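Local coordinates for protein putative ManD family dehydratase (Pantoea ananatis, PDB 3T6C) that dehydrates D-gluconate to 2-dehydro-3-deoxy-D-gluconate with low activity in vitro, using one magnesium ion per subunit, as a member of the enolase superfamily, at residues K33-A38 against I410-A415; L59-F64 against G351-I356; M110-S115 against H321-G326; V358-H363 against P404-D409. One frame throughout, in Å; residues are numbered along the deposited sequence.

Interactions 1, 2 and 3 each join the N-terminal domain to the C-terminal part of the chain, whereas interaction 4 lies wholly within the latter. Interaction 1, its centre about 21 Å from the centre of the chain, is partly buried and combines a salt bridge, a threonine hydroxyl bond and apolar packing. The other three are buried. Interactions 1 and 2 use the two outer strands, 29-37 and 57-61, of one antiparallel sheet; interactions 2 and 4 share helix 355-367. Interaction 2 reaches the bound gluconate through D352 and meets interaction 3 where T63 O accepts from H321 NE2. Amide and hydroxyl bonds dominate interaction 3, while interaction 4 relies on apolar packing and a water.

Interaction 1: residues K33-A38 against I410-A415; sequences KTILTA and INEALA
K33 and E412 form the ionic part of this contact. The two side chains approach from opposite directions, and K33 NZ donates to E412 OE1 at 2.8 Å, meeting the syn lone pair on the side of the other carboxylate oxygen. The lysine reaches that far because its chain is extended beyond CG. E412 OE2 forms a second salt bridge with K48 on the neighbouring strand, so two lysines share one carboxylate, an arrangement that would probably favour its ionised form.

Apolar contacts come next along the strand. I35 and I410 meet tip to tip, with I35 CG2 lying 4.1 Å from I410 CD1. The same isoleucine crosses E412 at about a right angle, its CD1 resting 4.1 Å from E412 CD, against the carbon part of the glutamate. I35 CG2 also comes within 4.3 Å of A415 CB.

Strand 29-37 is an outer strand of the three-stranded antiparallel sheet in the N-terminal domain, and the partner is the short helix 412-415; the contact therefore joins the N-terminal sheet to a helix late in the chain, away from the active site. N411 is the N-cap of this helix: its OD1 accepts from L414 N at 3.0 Å, with the donor 50° out of the carbonyl plane.

Two further polar bonds meet on A415 O. T37 OG1, set anti to its own backbone nitrogen (chi1 -174°), donates to this oxygen at 2.8 Å. A water also donates to A415 O, at 2.9 Å, and bridges it to L36 O.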
loop_
_atom_site.group_PDB
_atom_site.type_symbol
_atom_site.label_atom_id
_atom_site.label_comp_id
_atom_site.label_asym_id
_atom_site.label_seq_id
_atom_site.Cartn_x
_atom_site.Cartn_y
_atom_site.Cartn_z
ATOM N N LYS A 33 -11.913 -44.056 -21.293
ATOM C CA LYS A 33 -11.177 -44.982 -20.427
ATOM C C LYS A 33 -9.805 -44.511 -19.978
ATOM O O LYS A 33 -9.207 -43.631 -20.568
ATOM C CB LYS A 33 -11.046 -46.326 -21.071
ATOM C CG LYS A 33 -10.076 -46.353 -22.174
ATOM C CD LYS A 33 -9.906 -47.812 -22.554
ATOM C CE LYS A 33 -9.333 -47.933 -23.897
ATOM N NZ LYS A 33 -9.679 -49.260 -24.528
ATOM N N THR A 34 -9.311 -45.118 -18.911
ATOM C CA THR A 34 -8.003 -44.766 -18.371
ATOM C C THR A 34 -7.058 -45.944 -18.600
ATOM O O THR A 34 -7.419 -47.092 -18.330
ATOM C CB THR A 34 -8.060 -44.544 -16.867
ATOM O OG1 THR A 34 -9.047 -43.557 -16.525
ATOM C CG2 THR A 34 -6.710 -44.105 -16.358
ATOM N N ILE A 35 -5.845 -45.646 -19.078
ATOM C CA ILE A 35 -4.821 -46.625 -19.307
ATOM C C ILE A 35 -3.654 -46.286 -18.374
ATOM O O ILE A 35 -3.156 -45.124 -18.358
ATOM C CB ILE A 35 -4.349 -46.582 -20.763
ATOM C CG1 ILE A 35 -5.493 -47.045 -21.698
ATOM C CG2 ILE A 35 -3.161 -47.507 -20.965
ATOM C CD1 ILE A 35 -5.362 -46.515 -23.134
ATOM N N LEU A 36 -3.241 -47.279 -17.590
ATOM C CA LEU A 36 -2.117 -47.119 -16.667
ATOM C C LEU A 36 -0.963 -47.924 -17.257
ATOM O O LEU A 36 -1.046 -49.155 -17.437
ATOM C CB LEU A 36 -2.451 -47.632 -15.274
ATOM C CG LEU A 36 -3.590 -46.976 -14.489
ATOM C CD1 LEU A 36 -3.703 -47.531 -13.063
ATOM C CD2 LEU A 36 -3.446 -45.524 -14.487
ATOM N N THR A 37 0.134 -47.228 -17.563
ATOM C CA THR A 37 1.279 -47.892 -18.212
ATOM C C THR A 37 2.611 -47.255 -17.797
ATOM O O THR A 37 2.635 -46.091 -17.449
ATOM C CB THR A 37 1.106 -47.884 -19.785
ATOM O OG1 THR A 37 2.146 -48.645 -20.398
ATOM C CG2 THR A 37 1.140 -46.473 -20.396
ATOM N N ALA A 38 3.704 -48.024 -17.835
ATOM C CA ALA A 38 4.984 -47.505 -17.379
ATOM C C ALA A 38 6.181 -47.852 -18.290
ATOM O O ALA A 38 7.141 -48.424 -17.810
ATOM C CB ALA A 38 5.253 -48.014 -15.936
ATOM N N ILE A 410 -1.388 -44.091 -29.008
ATOM C CA ILE A 410 -0.981 -45.087 -27.994
ATOM C C ILE A 410 -1.320 -46.485 -28.524
ATOM O O ILE A 410 -2.414 -46.702 -29.097
ATOM C CB ILE A 410 -1.645 -44.877 -26.598
ATOM C CG1 ILE A 410 -0.989 -45.831 -25.585
ATOM C CG2 ILE A 410 -3.186 -45.090 -26.654
ATOM C CD1 ILE A 410 -1.424 -45.588 -24.165
ATOM N N ASN A 411 -0.349 -47.395 -28.426
ATOM C CA ASN A 411 -0.609 -48.780 -28.780
ATOM C C ASN A 411 -1.033 -49.441 -27.489
ATOM O O ASN A 411 -0.220 -49.703 -26.607
ATOM C CB ASN A 411 0.666 -49.373 -29.391
ATOM C CG ASN A 411 0.473 -50.788 -29.820
ATOM O OD1 ASN A 411 -0.170 -51.564 -29.121
ATOM N ND2 ASN A 411 0.931 -51.115 -31.029
ATOM N N GLU A 412 -2.330 -49.747 -27.385
ATOM C CA GLU A 412 -2.888 -50.297 -26.132
ATOM C C GLU A 412 -2.300 -51.669 -25.822
ATOM O O GLU A 412 -2.061 -51.998 -24.653
ATOM C CB GLU A 412 -4.399 -50.417 -26.223
ATOM C CG GLU A 412 -5.083 -49.044 -26.342
ATOM C CD GLU A 412 -6.568 -49.061 -26.072
ATOM O OE1 GLU A 412 -7.029 -49.770 -25.157
ATOM O OE2 GLU A 412 -7.276 -48.366 -26.813
ATOM N N ALA A 413 -2.092 -52.477 -26.859
ATOM C CA ALA A 413 -1.519 -53.820 -26.629
ATOM C C ALA A 413 -0.130 -53.745 -26.033
ATOM O O ALA A 413 0.188 -54.505 -25.119
ATOM C CB ALA A 413 -1.499 -54.674 -27.936
ATOM N N LEU A 414 0.721 -52.858 -26.561
ATOM C CA LEU A 414 2.070 -52.712 -26.046
ATOM C C LEU A 414 2.063 -52.029 -24.685
ATOM O O LEU A 414 2.884 -52.338 -23.813
ATOM C CB LEU A 414 2.938 -51.917 -27.017
ATOM C CG LEU A 414 3.675 -52.687 -28.128
ATOM C CD1 LEU A 414 2.916 -53.860 -28.714
ATOM C CD2 LEU A 414 4.119 -51.725 -29.169
ATOM N N ALA A 415 1.124 -51.106 -24.474
ATOM C CA ALA A 415 1.060 -50.410 -23.189
ATOM C C ALA A 415 0.788 -51.415 -22.085
ATOM O O ALA A 415 1.280 -51.252 -20.960
ATOM C CB ALA A 415 -0.051 -49.338 -23.216
HETATM O O HOH W 1 -0.443 -51.417 -18.613
#

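Interaction 2: residues L59-F64 against G351-I356; sequences LGCATF and GDISPI. With GCO (D-gluconic acid), chain D.
C61 and S354 face each other where the end of strand 57-61 in the N-terminal capping domain meets the loop leading into helix 355-367, an interface of the mandelate racemase/muconate lactonizing enzyme fold. The touching parts run in nearly opposite directions, 170° apart.

The cysteine points across the contact with SG anti to its backbone N (chi1 -169°). There SG accepts from S354 N at 3.4 Å, with an N-H...S angle of 164°, and from T63 N within its own segment. One sulfur thus receives two backbone N-H groups. S354 is the N-cap of the helix, and its OG forms a weak bond to G357 N.

I356, at the start of the helix, points toward the strand. Its CG2 sits 3.6 Å from G60 CA, and its CD1 touches L59 CB at 3.8 Å. At the other end T63 turns its methyl toward the opposite backbone, CG2 to D352 O being 3.7 Å, while its hydroxyl is bonded to V45 on the adjacent strand.

D352 is the centre of an inverse gamma turn, and its carboxylate is directed to the substrate. The gluconate hydroxyls take one carboxylate oxygen each: O5 donates to D352 OD1 at 2.7 Å and O6 to D352 OD2 at 2.8 Å. A water sits between the two segments, its oxygen 3.0 Å from T63 O and 2.8 Å from D352 OD2.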
loop_
_atom_site.group_PDB
_atom_site.type_symbol
_atom_site.label_atom_id
_atom_site.label_comp_id
_atom_site.label_asym_id
_atom_site.label_seq_id
_atom_site.Cartn_x
_atom_site.Cartn_y
_atom_site.Cartn_z
ATOM N N LEU A 59 -6.639 -38.485 -27.079
ATOM C CA LEU A 59 -5.797 -38.938 -25.988
ATOM C C LEU A 59 -5.385 -37.764 -25.113
ATOM O O LEU A 59 -5.116 -36.648 -25.591
ATOM C CB LEU A 59 -4.520 -39.592 -26.538
ATOM C CG LEU A 59 -4.758 -40.833 -27.423
ATOM C CD1 LEU A 59 -3.382 -41.269 -28.010
ATOM C CD2 LEU A 59 -5.412 -41.965 -26.640
ATOM N N GLY A 60 -5.273 -38.024 -23.821
ATOM C CA GLY A 60 -4.857 -37.003 -22.865
ATOM C C GLY A 60 -4.013 -37.571 -21.743
ATOM O O GLY A 60 -4.012 -38.788 -21.490
ATOM N N CYS A 61 -3.304 -36.675 -21.063
ATOM C CA CYS A 61 -2.387 -37.017 -19.967
ATOM C C CYS A 61 -2.948 -36.559 -18.611
ATOM O O CYS A 61 -3.405 -35.421 -18.430
ATOM C CB CYS A 61 -1.006 -36.366 -20.130
ATOM S SG CYS A 61 0.179 -37.067 -18.940
ATOM N N ALA A 62 -3.116 -37.549 -17.760
ATOM C CA ALA A 62 -3.596 -37.432 -16.385
ATOM C C ALA A 62 -2.502 -37.715 -15.348
ATOM O O ALA A 62 -2.817 -38.208 -14.263
ATOM C CB ALA A 62 -4.886 -38.238 -16.186
ATOM N N THR A 63 -1.228 -37.640 -15.727
ATOM C CA THR A 63 -0.246 -38.339 -14.888
ATOM C C THR A 63 0.108 -37.510 -13.644
ATOM O O THR A 63 0.912 -36.562 -13.680
ATOM C CB THR A 63 1.044 -38.571 -15.733
ATOM O OG1 THR A 63 0.749 -39.457 -16.814
ATOM C CG2 THR A 63 2.170 -39.222 -14.911
ATOM N N PHE A 64 -0.431 -37.986 -12.510
ATOM C CA PHE A 64 0.048 -37.645 -11.145
ATOM C C PHE A 64 0.573 -39.009 -10.742
ATOM O O PHE A 64 -0.170 -39.899 -10.249
ATOM C CB PHE A 64 -1.198 -37.266 -10.346
ATOM C CG PHE A 64 -0.992 -36.980 -8.887
ATOM C CD1 PHE A 64 0.259 -37.009 -8.282
ATOM C CD2 PHE A 64 -2.130 -36.692 -8.112
ATOM C CE1 PHE A 64 0.422 -36.743 -6.922
ATOM C CE2 PHE A 64 -2.010 -36.422 -6.727
ATOM C CZ PHE A 64 -0.716 -36.466 -6.121
ATOM N N GLY A 351 10.438 -37.083 -16.011
ATOM C CA GLY A 351 9.946 -38.406 -16.358
ATOM C C GLY A 351 8.484 -38.654 -16.035
ATOM O O GLY A 351 7.905 -39.523 -16.707
ATOM N N ASP A 352 7.886 -37.947 -15.051
ATOM C CA ASP A 352 6.513 -38.358 -14.773
ATOM C C ASP A 352 5.591 -37.385 -15.477
ATOM O O ASP A 352 4.822 -36.606 -14.884
ATOM C CB ASP A 352 6.267 -38.266 -13.241
ATOM C CG ASP A 352 6.770 -36.981 -12.576
ATOM O OD1 ASP A 352 7.893 -36.485 -12.828
ATOM O OD2 ASP A 352 6.019 -36.432 -11.735
ATOM N N ILE A 353 5.439 -37.708 -16.751
ATOM C CA ILE A 353 4.529 -37.081 -17.669
ATOM C C ILE A 353 4.463 -38.060 -18.833
ATOM O O ILE A 353 5.505 -38.572 -19.219
ATOM C CB ILE A 353 5.030 -35.696 -18.064
ATOM C CG1 ILE A 353 4.030 -35.031 -19.025
ATOM C CG2 ILE A 353 6.445 -35.693 -18.695
ATOM C CD1 ILE A 353 4.362 -33.524 -19.303
ATOM N N SER A 354 3.300 -38.270 -19.465
ATOM C CA SER A 354 3.288 -39.212 -20.597
ATOM C C SER A 354 3.736 -38.489 -21.853
ATOM O O SER A 354 3.747 -37.266 -21.883
ATOM C CB SER A 354 1.889 -39.802 -20.820
ATOM O OG SER A 354 1.062 -38.816 -21.365
ATOM N N PRO A 355 4.088 -39.237 -22.930
ATOM C CA PRO A 355 4.415 -38.524 -24.154
ATOM C C PRO A 355 3.261 -37.641 -24.687
ATOM O O PRO A 355 3.542 -36.693 -25.415
ATOM C CB PRO A 355 4.668 -39.659 -25.140
ATOM C CG PRO A 355 5.349 -40.704 -24.263
ATOM C CD PRO A 355 4.498 -40.654 -22.981
ATOM N N ILE A 356 2.013 -37.967 -24.353
ATOM C CA ILE A 356 0.860 -37.109 -24.657
ATOM C C ILE A 356 1.015 -35.732 -23.998
ATOM O O ILE A 356 0.837 -34.697 -24.681
ATOM C CB ILE A 356 -0.431 -37.780 -24.215
ATOM C CG1 ILE A 356 -0.580 -39.119 -24.897
ATOM C CG2 ILE A 356 -1.655 -36.876 -24.535
ATOM C CD1 ILE A 356 -1.570 -40.054 -24.163
HETATM C C1 GCO D . 11.667 -31.043 -11.943
HETATM C C2 GCO D . 10.952 -31.543 -10.745
HETATM C C3 GCO D . 10.864 -33.054 -10.639
HETATM C C4 GCO D . 9.891 -33.460 -9.552
HETATM C C5 GCO D . 9.144 -34.702 -9.971
HETATM C C6 GCO D . 8.124 -35.170 -8.947
HETATM O O1A GCO D . 11.755 -31.724 -13.007
HETATM O O1B GCO D . 12.069 -29.834 -11.937
HETATM O O2 GCO D . 11.391 -30.828 -9.619
HETATM O O3 GCO D . 12.146 -33.497 -10.388
HETATM O O4 GCO D . 10.636 -33.700 -8.372
HETATM O O5 GCO D . 8.502 -34.443 -11.163
HETATM O O6 GCO D . 7.386 -36.312 -9.335
HETATM O O HOH W 2 3.330 -36.963 -11.986
#

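Interaction 3: residues M110-S115 against H321-G326; sequences MNNALS and HISSIG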
loop_
_atom_site.group_PDB
_atom_site.type_symbol
_atom_site.label_atom_id
_atom_site.label_comp_id
_atom_site.label_asym_id
_atom_site.label_seq_id
_atom_site.Cartn_x
_atom_site.Cartn_y
_atom_site.Cartn_z
ATOM N N MET A 110 -8.105 -34.126 -8.505
ATOM C CA MET A 110 -9.162 -33.562 -9.319
ATOM C C MET A 110 -8.644 -32.979 -10.641
ATOM O O MET A 110 -9.229 -33.222 -11.716
ATOM C CB MET A 110 -9.904 -32.475 -8.551
ATOM C CG MET A 110 -10.492 -32.941 -7.196
ATOM S SD MET A 110 -11.734 -34.204 -7.302
ATOM C CE MET A 110 -13.064 -33.313 -8.128
ATOM N N ASN A 111 -7.561 -32.223 -10.568
ATOM C CA ASN A 111 -7.121 -31.489 -11.761
ATOM C C ASN A 111 -6.527 -32.446 -12.779
ATOM O O ASN A 111 -6.706 -32.254 -13.977
ATOM C CB ASN A 111 -6.073 -30.435 -11.396
ATOM C CG ASN A 111 -6.639 -29.300 -10.539
ATOM O OD1 ASN A 111 -7.816 -29.323 -10.145
ATOM N ND2 ASN A 111 -5.788 -28.356 -10.183
ATOM N N ASN A 112 -5.817 -33.472 -12.329
ATOM C CA ASN A 112 -5.211 -34.404 -13.278
ATOM C C ASN A 112 -6.273 -35.204 -14.013
ATOM O O ASN A 112 -6.148 -35.452 -15.222
ATOM C CB ASN A 112 -4.239 -35.338 -12.562
ATOM C CG ASN A 112 -2.852 -34.772 -12.525
ATOM O OD1 ASN A 112 -2.098 -34.957 -13.472
ATOM N ND2 ASN A 112 -2.514 -34.024 -11.460
ATOM N N ALA A 113 -7.317 -35.615 -13.299
ATOM C CA ALA A 113 -8.434 -36.261 -13.989
ATOM C C ALA A 113 -9.022 -35.333 -15.075
ATOM O O ALA A 113 -9.302 -35.771 -16.197
ATOM C CB ALA A 113 -9.515 -36.680 -12.992
ATOM N N LEU A 114 -9.251 -34.062 -14.739
ATOM C CA LEU A 114 -9.799 -33.073 -15.662
ATOM C C LEU A 114 -8.851 -32.900 -16.852
ATOM O O LEU A 114 -9.291 -32.778 -18.009
ATOM C CB LEU A 114 -10.006 -31.765 -14.878
ATOM C CG LEU A 114 -10.536 -30.608 -15.676
ATOM C CD1 LEU A 114 -11.856 -30.984 -16.376
ATOM C CD2 LEU A 114 -10.696 -29.461 -14.640
ATOM N N SER A 115 -7.536 -32.890 -16.581
ATOM C CA SER A 115 -6.556 -32.753 -17.681
ATOM C C SER A 115 -6.631 -33.873 -18.696
ATOM O O SER A 115 -6.504 -33.652 -19.915
ATOM C CB SER A 115 -5.117 -32.784 -17.060
ATOM O OG SER A 115 -4.149 -32.730 -18.094
ATOM N N HIS A 321 2.974 -28.013 -13.945
ATOM C CA HIS A 321 2.791 -29.339 -14.553
ATOM C C HIS A 321 1.375 -29.176 -15.073
ATOM O O HIS A 321 0.388 -29.089 -14.274
ATOM C CB HIS A 321 2.890 -30.362 -13.406
ATOM C CG HIS A 321 2.751 -31.805 -13.818
ATOM N ND1 HIS A 321 3.761 -32.497 -14.454
ATOM C CD2 HIS A 321 1.766 -32.698 -13.589
ATOM C CE1 HIS A 321 3.368 -33.745 -14.661
ATOM N NE2 HIS A 321 2.169 -33.897 -14.120
ATOM N N ILE A 322 1.204 -29.158 -16.392
ATOM C CA ILE A 322 -0.097 -28.709 -16.888
ATOM C C ILE A 322 -1.220 -29.686 -16.529
ATOM O O ILE A 322 -2.378 -29.276 -16.431
ATOM C CB ILE A 322 -0.109 -28.328 -18.395
ATOM C CG1 ILE A 322 0.138 -29.531 -19.314
ATOM C CG2 ILE A 322 0.852 -27.139 -18.647
ATOM C CD1 ILE A 322 -0.036 -29.167 -20.802
ATOM N N SER A 323 -0.907 -30.967 -16.363
ATOM C CA SER A 323 -2.018 -31.842 -15.919
ATOM C C SER A 323 -2.455 -31.513 -14.490
ATOM O O SER A 323 -3.622 -31.725 -14.130
ATOM C CB SER A 323 -1.659 -33.324 -16.108
ATOM O OG SER A 323 -0.568 -33.750 -15.278
ATOM N N SER A 324 -1.545 -31.002 -13.658
ATOM C CA SER A 324 -1.908 -30.625 -12.285
ATOM C C SER A 324 -2.703 -29.318 -12.206
ATOM O O SER A 324 -3.222 -29.006 -11.143
ATOM C CB SER A 324 -0.678 -30.525 -11.366
ATOM O OG SER A 324 -0.220 -31.892 -11.200
ATOM N N ILE A 325 -2.725 -28.537 -13.292
ATOM C CA ILE A 325 -3.635 -27.394 -13.374
ATOM C C ILE A 325 -4.885 -27.632 -14.241
ATOM O O ILE A 325 -5.676 -26.718 -14.461
ATOM C CB ILE A 325 -2.949 -26.047 -13.575
ATOM C CG1 ILE A 325 -1.985 -26.094 -14.758
ATOM C CG2 ILE A 325 -2.263 -25.679 -12.254
ATOM C CD1 ILE A 325 -2.710 -25.950 -16.129
ATOM N N GLY A 326 -5.023 -28.843 -14.755
ATOM C CA GLY A 326 -6.277 -29.190 -15.434
ATOM C C GLY A 326 -6.217 -29.245 -16.943
ATOM O O GLY A 326 -7.267 -29.311 -17.575
#
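N112 OD1 lies at the edge of the H321 ring, near its plane, and S324 CB sits at the ring edge too, in plane. Outside the contact, H321 ND1 bonds to H348, a substrate-binding residue, and NE2 to T63 O. W104 of the second subunit also meets the ring.

The N112 amide spans two serines. S323 OG donates to N112 OD1 at 2.7 Å, and N112 ND2 donates to S324 OG at 3.1 Å, the serine oxygen lying 16° out of the amide plane. Beside it, the N111 amide uses ND2 to reach S324 O at 2.8 Å; here the acceptor is almost in the amide plane, and the N-H...O angle is 161°.

The two backbones also come close. G326 CA points its hydrogen at N111 O (3.4 Å, 167° at the hydrogen). From its side chain, S115 CB presses to 3.4 Å from S323 CA in the loop backbone, tighter than usual carbon contact. S115 OG bonds to C61 O.

The contact joins helix 108-129 of the N-terminal domain to the loop after barrel strand 317-318. The bonds of N111 ND2 to S324 O and V301 O join one amide nitrogen to two loops of the C-terminal domain. N112 ND2 also donates to P108 O, a carbonyl that can only accept, which places the amide nitrogen on that side and leaves OD1 for S323 OG.

Interaction 4: residues V358-H363 against P404-D409; sequences VCANMH and PGLGID
This is a buried packing contact within the C-terminal domain, between helix 355-367 and the loop that precedes the short helix 412-415. Its direct contacts are mostly apolar, and a water supplies the polar link.

L406 and H363 carry the centre. The leucine methyl CD2 stands over one face of the imidazole, offset toward the ring's rim, 4.2 Å from the ring centroid and 13° off the ring normal, which is the geometry of a CH-pi contact. The same methyl lies 3.9 Å from A360 CA, and so touches both the histidine and A360. H363 places its ring there with CG anti to the carbonyl carbon (chi1 -78°). The ring is also held from outside the contact: ND1 bonds to Y134 N.

C359 adds the second patch. Its SG packs against I408 CD1 at 4.0 Å, while its CB approaches L406 O at 3.6 Å. That carbonyl oxygen is engaged by a water, which donates to L406 O at 2.7 Å. The same water lies in plane at the edge of the H363 ring, hydrogen-bonded to NE2 at 3.0 Å, so it bridges loop and helix.

The loop keeps its shape through a type II' beta turn from P404 to G407, closed by G407 N to P404 O at 3.2 Å. G405 and G407 both have positive phi. Within the turn, L406 N bonds to D123 OD1 of the N-terminal domain, and L406 touches I328 of helix 328-340. Helix 355-367, on which this turn packs, follows barrel strand 344-345 in the modified TIM barrel of the enolase superfamily.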
loop_
_atom_site.group_PDB
_atom_site.type_symbol
_atom_site.label_atom_id
_atom_site.label_comp_id
_atom_site.label_asym_id
_atom_site.label_seq_id
_atom_site.Cartn_x
_atom_site.Cartn_y
_atom_site.Cartn_z
ATOM N N VAL A 358 3.877 -34.473 -22.916
ATOM C CA VAL A 358 5.040 -33.829 -23.547
ATOM C C VAL A 358 4.619 -33.105 -24.810
ATOM O O VAL A 358 5.017 -31.949 -25.046
ATOM C CB VAL A 358 6.113 -34.868 -23.880
ATOM C CG1 VAL A 358 7.243 -34.239 -24.721
ATOM C CG2 VAL A 358 6.654 -35.408 -22.578
ATOM N N CYS A 359 3.792 -33.752 -25.635
ATOM C CA CYS A 359 3.282 -33.095 -26.856
ATOM C C CYS A 359 2.404 -31.892 -26.536
ATOM O O CYS A 359 2.544 -30.846 -27.162
ATOM C CB CYS A 359 2.502 -34.090 -27.731
ATOM S SG CYS A 359 3.563 -35.316 -28.532
ATOM N N ALA A 360 1.533 -31.989 -25.520
ATOM C CA ALA A 360 0.729 -30.836 -25.139
ATOM C C ALA A 360 1.604 -29.660 -24.713
ATOM O O ALA A 360 1.385 -28.544 -25.177
ATOM C CB ALA A 360 -0.142 -31.231 -23.970
ATOM N N ASN A 361 2.624 -29.931 -23.876
ATOM C CA ASN A 361 3.558 -28.852 -23.491
ATOM C C ASN A 361 4.111 -28.187 -24.739
ATOM O O ASN A 361 4.198 -26.954 -24.832
ATOM C CB ASN A 361 4.769 -29.361 -22.720
ATOM C CG ASN A 361 4.453 -29.821 -21.333
ATOM O OD1 ASN A 361 3.435 -29.461 -20.731
ATOM N ND2 ASN A 361 5.416 -30.568 -20.751
ATOM N N MET A 362 4.526 -29.011 -25.707
ATOM C CA MET A 362 5.239 -28.480 -26.856
ATOM C C MET A 362 4.304 -27.736 -27.835
ATOM O O MET A 362 4.759 -26.811 -28.510
ATOM C CB MET A 362 6.015 -29.600 -27.567
ATOM C CG MET A 362 7.241 -29.946 -26.726
ATOM S SD MET A 362 8.224 -31.186 -27.518
ATOM C CE MET A 362 9.527 -31.386 -26.267
ATOM N N HIS A 363 3.031 -28.162 -27.927
ATOM C CA HIS A 363 2.067 -27.436 -28.749
ATOM C C HIS A 363 1.778 -26.056 -28.163
ATOM O O HIS A 363 1.691 -25.082 -28.911
ATOM C CB HIS A 363 0.800 -28.243 -28.937
ATOM C CG HIS A 363 0.938 -29.326 -29.965
ATOM N ND1 HIS A 363 0.027 -29.503 -30.992
ATOM C CD2 HIS A 363 1.877 -30.289 -30.124
ATOM C CE1 HIS A 363 0.393 -30.538 -31.733
ATOM N NE2 HIS A 363 1.506 -31.046 -31.222
ATOM N N PRO A 404 -2.446 -34.200 -37.228
ATOM C CA PRO A 404 -3.553 -33.495 -36.547
ATOM C C PRO A 404 -3.668 -33.850 -35.086
ATOM O O PRO A 404 -3.182 -34.884 -34.576
ATOM C CB PRO A 404 -4.807 -34.004 -37.274
ATOM C CG PRO A 404 -4.275 -34.448 -38.667
ATOM C CD PRO A 404 -2.911 -35.046 -38.343
ATOM N N GLY A 405 -4.322 -32.956 -34.391
ATOM C CA GLY A 405 -4.491 -33.132 -32.954
ATOM C C GLY A 405 -3.169 -32.946 -32.226
ATOM O O GLY A 405 -2.378 -32.040 -32.572
ATOM N N LEU A 406 -2.911 -33.788 -31.229
ATOM C CA LEU A 406 -1.626 -33.715 -30.538
ATOM C C LEU A 406 -0.512 -34.502 -31.260
ATOM O O LEU A 406 0.643 -34.532 -30.787
ATOM C CB LEU A 406 -1.769 -34.136 -29.068
ATOM C CG LEU A 406 -2.536 -33.118 -28.200
ATOM C CD1 LEU A 406 -2.811 -33.750 -26.812
ATOM C CD2 LEU A 406 -1.689 -31.863 -28.036
ATOM N N GLY A 407 -0.848 -35.082 -32.425
ATOM C CA GLY A 407 0.128 -35.805 -33.232
ATOM C C GLY A 407 0.732 -37.040 -32.562
ATOM O O GLY A 407 1.852 -37.458 -32.894
ATOM N N ILE A 408 -0.019 -37.632 -31.633
ATOM C CA ILE A 408 0.483 -38.681 -30.739
ATOM C C ILE A 408 -0.552 -39.792 -30.690
ATOM O O ILE A 408 -1.770 -39.557 -30.773
ATOM C CB ILE A 408 0.720 -38.073 -29.296
ATOM C CG1 ILE A 408 1.566 -39.007 -28.423
ATOM C CG2 ILE A 408 -0.622 -37.750 -28.558
ATOM C CD1 ILE A 408 2.921 -39.232 -29.009
ATOM N N ASP A 409 -0.079 -41.023 -30.539
ATOM C CA ASP A 409 -1.010 -42.141 -30.438
ATOM C C ASP A 409 -0.581 -43.054 -29.293
ATOM O O ASP A 409 0.450 -42.803 -28.625
ATOM C CB ASP A 409 -1.006 -42.913 -31.777
ATOM C CG ASP A 409 -2.283 -43.749 -31.992
ATOM O OD1 ASP A 409 -3.249 -43.676 -31.196
ATOM O OD2 ASP A 409 -2.295 -44.511 -32.990
HETATM O O HOH W 3 2.817 -33.542 -32.127
#